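Transcriptional regulator, Crp/Fnr family (Eubacterium rectale ATCC 33656, PDB 3DV8) probably regulates transcription by binding DNA through a Crp-like helix-turn-helix domain, under the control of a cyclic nucleotide-binding-type sensor domain. Local coordinates at residues A153-L156 with L157-S161; H172-I175 with A176-G180. One frame throughout, in Å; residues are numbered along the deposited sequence.

Interaction 1: residues A153-L156 with L157-S161; sequences ASFL and LEETS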
ATOM      1  N   ALA A 153      15.770 -10.099  11.986  1.00 57.98           N
ATOM      2  CA  ALA A 153      15.804 -11.567  11.861  1.00 57.64           C
ATOM      3  C   ALA A 153      15.198 -12.035  10.526  1.00 57.93           C
ATOM      4  O   ALA A 153      15.772 -12.877   9.824  1.00 59.08           O
ATOM      5  CB  ALA A 153      15.059 -12.207  13.008  1.00 57.17           C
ATOM      6  N   SER A 154      14.057 -11.459  10.177  1.00 57.72           N
ATOM      7  CA  SER A 154      13.363 -11.765   8.921  1.00 58.22           C
ATOM      8  C   SER A 154      14.169 -11.364   7.676  1.00 57.74           C
ATOM      9  O   SER A 154      14.195 -12.101   6.687  1.00 58.06           O
ATOM     10  CB  SER A 154      12.000 -11.061   8.900  1.00 58.64           C
ATOM     11  OG  SER A 154      11.255 -11.460   7.774  1.00 61.77           O
ATOM     12  N   PHE A 155      14.811 -10.195   7.733  1.00 57.58           N
ATOM     13  CA  PHE A 155      15.638  -9.706   6.631  1.00 57.60           C
ATOM     14  C   PHE A 155      16.885 -10.582   6.431  1.00 58.09           C
ATOM     15  O   PHE A 155      17.213 -10.937   5.287  1.00 58.46           O
ATOM     16  CB  PHE A 155      16.036  -8.239   6.821  1.00 57.34           C
ATOM     17  CG  PHE A 155      17.018  -7.762   5.803  1.00 57.27           C
ATOM     18  CD1 PHE A 155      16.577  -7.322   4.560  1.00 59.21           C
ATOM     19  CD2 PHE A 155      18.404  -7.821   6.057  1.00 59.16           C
ATOM     20  CE1 PHE A 155      17.491  -6.920   3.574  1.00 60.51           C
ATOM     21  CE2 PHE A 155      19.338  -7.423   5.083  1.00 59.12           C
ATOM     22  CZ  PHE A 155      18.883  -6.950   3.844  1.00 59.88           C
ATOM     23  N   LEU A 156      17.585 -10.897   7.525  1.00 58.12           N
ATOM     24  CA  LEU A 156      18.787 -11.751   7.457  1.00 58.66           C
ATOM     25  C   LEU A 156      18.492 -13.111   6.807  1.00 58.94           C
ATOM     26  O   LEU A 156      19.301 -13.596   6.024  1.00 58.15           O
ATOM     27  CB  LEU A 156      19.442 -11.925   8.834  1.00 58.14           C
ATOM     28  CG  LEU A 156      20.032 -10.675   9.509  1.00 56.60           C
ATOM     29  CD1 LEU A 156      20.576 -11.040  10.902  1.00 53.09           C
ATOM     30  CD2 LEU A 156      21.109  -9.984   8.658  1.00 50.54           C
ATOM     31  N   LEU A 157      17.320 -13.685   7.107  1.00 60.42           N
ATOM     32  CA  LEU A 157      16.854 -14.937   6.478  1.00 60.93           C
ATOM     33  C   LEU A 157      16.512 -14.750   4.978  1.00 61.52           C
ATOM     34  O   LEU A 157      16.733 -15.663   4.174  1.00 60.93           O
ATOM     35  CB  LEU A 157      15.660 -15.529   7.247  1.00 61.04           C
ATOM     36  CG  LEU A 157      15.983 -16.036   8.662  1.00 60.85           C
ATOM     37  CD1 LEU A 157      14.737 -16.200   9.491  1.00 57.81           C
ATOM     38  CD2 LEU A 157      16.785 -17.340   8.617  1.00 58.64           C
ATOM     39  N   GLU A 158      15.989 -13.581   4.601  1.00 62.77           N
ATOM     40  CA  GLU A 158      15.698 -13.301   3.192  1.00 63.32           C
ATOM     41  C   GLU A 158      16.985 -13.162   2.394  1.00 63.55           C
ATOM     42  O   GLU A 158      17.120 -13.824   1.361  1.00 64.68           O
ATOM     43  CB  GLU A 158      14.862 -12.030   2.998  1.00 64.02           C
ATOM     44  CG  GLU A 158      14.349 -11.833   1.538  1.00 64.13           C
ATOM     45  CD  GLU A 158      13.707 -10.469   1.283  1.00 65.42           C
ATOM     46  OE1 GLU A 158      13.412  -9.718   2.236  1.00 71.78           O
ATOM     47  OE2 GLU A 158      13.490 -10.151   0.100  1.00 72.43           O
ATOM     48  N   GLU A 159      17.901 -12.295   2.847  1.00 63.16           N
ATOM     49  CA  GLU A 159      19.181 -12.075   2.131  1.00 63.36           C
ATOM     50  C   GLU A 159      20.014 -13.337   1.953  1.00 62.64           C
ATOM     51  O   GLU A 159      20.580 -13.541   0.875  1.00 62.71           O
ATOM     52  CB  GLU A 159      20.061 -10.979   2.757  1.00 64.05           C
ATOM     53  CG  GLU A 159      19.785  -9.559   2.307  1.00 66.55           C
ATOM     54  CD  GLU A 159      20.265  -9.224   0.898  1.00 66.62           C
ATOM     55  OE1 GLU A 159      19.735  -9.769  -0.085  1.00 78.13           O
ATOM     56  OE2 GLU A 159      21.135  -8.343   0.757  1.00 60.34           O
ATOM     57  N   THR A 160      20.084 -14.164   2.998  1.00 61.59           N
ATOM     58  CA  THR A 160      20.801 -15.435   2.917  1.00 61.23           C
ATOM     59  C   THR A 160      20.163 -16.380   1.877  1.00 61.09           C
ATOM     60  O   THR A 160      20.895 -17.094   1.184  1.00 61.73           O
ATOM     61  CB  THR A 160      20.988 -16.115   4.304  1.00 60.97           C
ATOM     62  OG1 THR A 160      19.733 -16.199   4.977  1.00 59.66           O
ATOM     63  CG2 THR A 160      21.956 -15.315   5.168  1.00 59.93           C
ATOM     64  N   SER A 161      18.832 -16.358   1.741  1.00 60.96           N
ATOM     65  CA  SER A 161      18.133 -17.167   0.710  1.00 61.63           C
ATOM     66  C   SER A 161      18.424 -16.669  -0.703  1.00 61.01           C
ATOM     67  O   SER A 161      18.687 -17.477  -1.595  1.00 60.02           O
ATOM     68  CB  SER A 161      16.618 -17.197   0.927  1.00 61.93           C
ATOM     69  OG  SER A 161      16.321 -17.864   2.134  1.00 66.09           O
TER
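F155 and E159 touch one turn apart on helix 148-163, a local i to i+4 contact. F155 sets its CG anti to the backbone N (chi1 173°), which carries the ring forward along the helix, beside E159. There CZ lies 3.2 Å from E159 CG, so an aliphatic methylene, not the carboxylate, meets the ring obliquely. The glutamate chain bends at its second torsion (chi2 -74°), and its carboxylate plane is turned 48° from the ring. Its OE1 has a weak, long ion pair with R71. Beneath the side chains, E159 N gives F155 O a straight hydrogen bond of 2.9 Å. This helix is part of the winged helix-turn-helix fold of the Crp family, and its apolar residues suit that place: L156 lies on L168 and I208 of the small sheet, while L157 packs on helix 211-219. Cutting F155 back to an alanine would probably open a gap between this helix and I170 and H178 and leave the E159 CG methylene without its aromatic neighbour. A short hydroxyl side chain can fold back on its own helix, and S161 does so: its OG bonds L157 O at 3.0 Å, an acceptor shared with S161 N. T160 N bonds L156 O at 3.2 Å, and the T160 methyl CG2 lies 3.3 Å from that same oxygen.

Interaction 2: residues H172-I175 with A176-G180; sequences HETI and ANHLG
The backbone from H172 to L179 is a short alpha-helix, with A176 N bonding H172 O at 3.0 Å and L179 N bonding I175 O at 3.1 Å, and it ends at G180, whose positive phi (74°) is easily adopted by a residue without a side chain. I175 and L179 run side by side one turn apart, pointing the same way, and meet methyl to methyl: I175 CG2 lies 4.0 Å from L179 CD1. The branched isoleucine places that methyl anti to its backbone N, beside the carbonyl carbon, and thus on the side of the next turn. T174 and H178 also run side by side, with the T174 methyl CG2 3.9 Å from CD2 of the H178 imidazole. The polar ends of this pair lead elsewhere, T174 OG1 to T171 and H178 ND1 to T68. N177 CG sits 3.1 Å from E173 O, but the amide makes no hydrogen bond to it; the backbone N of N177 does, at 2.8 Å. Helix 172-179, the turn at G180 and helix 183-195 are consistent with a helix-turn-helix, the last being the probable recognition helix. The small A176 suits its place against I186 of that helix, and H172 bonds T187 there. On other sides I175 and L179 pack on F155 and V152 of helix 148-163, while N177 and H178 reach strand 66-72.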
ATOM      1  N   HIS A 172      25.685  -1.918   7.654  1.00 57.92           N
ATOM      2  CA  HIS A 172      24.602  -1.693   8.602  1.00 57.84           C
ATOM      3  C   HIS A 172      23.633  -0.637   8.038  1.00 57.96           C
ATOM      4  O   HIS A 172      22.433  -0.704   8.322  1.00 58.62           O
ATOM      5  CB  HIS A 172      25.184  -1.299   9.955  1.00 58.11           C
ATOM      6  CG  HIS A 172      25.993  -2.386  10.599  1.00 58.28           C
ATOM      7  ND1 HIS A 172      26.303  -2.383  11.941  1.00 59.64           N
ATOM      8  CD2 HIS A 172      26.496  -3.544  10.101  1.00 56.68           C
ATOM      9  CE1 HIS A 172      27.005  -3.465  12.231  1.00 61.05           C
ATOM     10  NE2 HIS A 172      27.132  -4.186  11.131  1.00 58.46           N
ATOM     11  N   GLU A 173      24.162   0.297   7.228  1.00 57.45           N
ATOM     12  CA  GLU A 173      23.380   1.325   6.512  1.00 57.14           C
ATOM     13  C   GLU A 173      22.362   0.684   5.548  1.00 56.71           C
ATOM     14  O   GLU A 173      21.212   1.104   5.515  1.00 57.14           O
ATOM     15  CB  GLU A 173      24.270   2.303   5.689  1.00 57.57           C
ATOM     16  CG  GLU A 173      25.188   3.309   6.448  1.00 60.21           C
ATOM     17  CD  GLU A 173      26.518   2.729   6.962  1.00 63.14           C
ATOM     18  OE1 GLU A 173      26.643   1.492   7.070  1.00 66.43           O
ATOM     19  OE2 GLU A 173      27.436   3.514   7.291  1.00 65.30           O
ATOM     20  N   THR A 174      22.796  -0.314   4.772  1.00 55.94           N
ATOM     21  CA  THR A 174      21.929  -1.026   3.798  1.00 55.45           C
ATOM     22  C   THR A 174      20.749  -1.711   4.497  1.00 54.90           C
ATOM     23  O   THR A 174      19.624  -1.657   3.994  1.00 55.78           O
ATOM     24  CB  THR A 174      22.705  -2.112   2.964  1.00 55.12           C
ATOM     25  OG1 THR A 174      23.948  -1.579   2.499  1.00 53.67           O
ATOM     26  CG2 THR A 174      21.875  -2.590   1.772  1.00 54.30           C
ATOM     27  N   ILE A 175      21.017  -2.342   5.645  1.00 53.70           N
ATOM     28  CA  ILE A 175      19.978  -3.016   6.448  1.00 54.00           C
ATOM     29  C   ILE A 175      19.008  -1.930   6.964  1.00 54.10           C
ATOM     30  O   ILE A 175      17.799  -2.067   6.776  1.00 54.80           O
ATOM     31  CB  ILE A 175      20.562  -3.887   7.620  1.00 54.00           C
ATOM     32  CG1 ILE A 175      21.503  -4.984   7.082  1.00 54.04           C
ATOM     33  CG2 ILE A 175      19.431  -4.522   8.449  1.00 51.12           C
ATOM     34  CD1 ILE A 175      22.324  -5.678   8.138  1.00 52.96           C
ATOM     35  N   ALA A 176      19.547  -0.857   7.555  1.00 53.21           N
ATOM     36  CA  ALA A 176      18.748   0.308   8.011  1.00 53.13           C
ATOM     37  C   ALA A 176      17.878   0.891   6.890  1.00 52.66           C
ATOM     38  O   ALA A 176      16.719   1.211   7.117  1.00 52.79           O
ATOM     39  CB  ALA A 176      19.647   1.405   8.594  1.00 51.71           C
ATOM     40  N   ASN A 177      18.450   1.008   5.691  1.00 53.06           N
ATOM     41  CA  ASN A 177      17.738   1.496   4.497  1.00 53.67           C
ATOM     42  C   ASN A 177      16.665   0.530   3.983  1.00 54.12           C
ATOM     43  O   ASN A 177      15.682   0.965   3.394  1.00 53.23           O
ATOM     44  CB  ASN A 177      18.724   1.863   3.376  1.00 54.35           C
ATOM     45  CG  ASN A 177      19.615   3.070   3.727  1.00 55.05           C
ATOM     46  OD1 ASN A 177      19.366   3.784   4.701  1.00 59.16           O
ATOM     47  ND2 ASN A 177      20.658   3.289   2.932  1.00 51.17           N
ATOM     48  N   HIS A 178      16.858  -0.771   4.196  1.00 55.57           N
ATOM     49  CA  HIS A 178      15.829  -1.769   3.865  1.00 56.50           C
ATOM     50  C   HIS A 178      14.617  -1.712   4.796  1.00 57.83           C
ATOM     51  O   HIS A 178      13.488  -1.816   4.330  1.00 58.97           O
ATOM     52  CB  HIS A 178      16.390  -3.200   3.867  1.00 56.11           C
ATOM     53  CG  HIS A 178      17.078  -3.577   2.599  1.00 57.42           C
ATOM     54  ND1 HIS A 178      16.419  -3.582   1.389  1.00 57.10           N
ATOM     55  CD2 HIS A 178      18.336  -4.009   2.349  1.00 58.78           C
ATOM     56  CE1 HIS A 178      17.250  -3.974   0.443  1.00 58.38           C
ATOM     57  NE2 HIS A 178      18.418  -4.248   0.998  1.00 57.78           N
ATOM     58  N   LEU A 179      14.871  -1.527   6.092  1.00 58.92           N
ATOM     59  CA  LEU A 179      13.849  -1.563   7.137  1.00 60.11           C
ATOM     60  C   LEU A 179      13.249  -0.225   7.597  1.00 60.86           C
ATOM     61  O   LEU A 179      12.306  -0.237   8.385  1.00 61.04           O
ATOM     62  CB  LEU A 179      14.438  -2.284   8.370  1.00 60.26           C
ATOM     63  CG  LEU A 179      15.015  -3.692   8.165  1.00 59.35           C
ATOM     64  CD1 LEU A 179      15.571  -4.201   9.476  1.00 57.14           C
ATOM     65  CD2 LEU A 179      13.979  -4.665   7.616  1.00 54.56           C
ATOM     66  N   GLY A 180      13.743   0.917   7.121  1.00 61.03           N
ATOM     67  CA  GLY A 180      13.255   2.205   7.622  1.00 61.16           C
ATOM     68  C   GLY A 180      13.771   2.532   9.015  1.00 61.98           C
ATOM     69  O   GLY A 180      13.073   3.203   9.774  1.00 62.75           O
TER

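Along the chain, interaction 1 comes first, on helix 148-163, and interaction 2 follows on helix 172-179 after the short strand 167-168; they stand in series, neither nesting nor crossing. Each is built of contacts about one helical turn apart and closes no long loop. In space they meet, with centres about 13 Å apart. The F155 and H178 rings pack with planes at about 35° and F155 CE1 3.3 Å from H178 CD2, and the same ring touches I175, its CE2 3.8 Å from I175 CG1. The two helices thus join within the DNA-binding domain, and both face strand 66-72: E158 and E159 have weak, long ion pairs with R71, and H178 bonds T68.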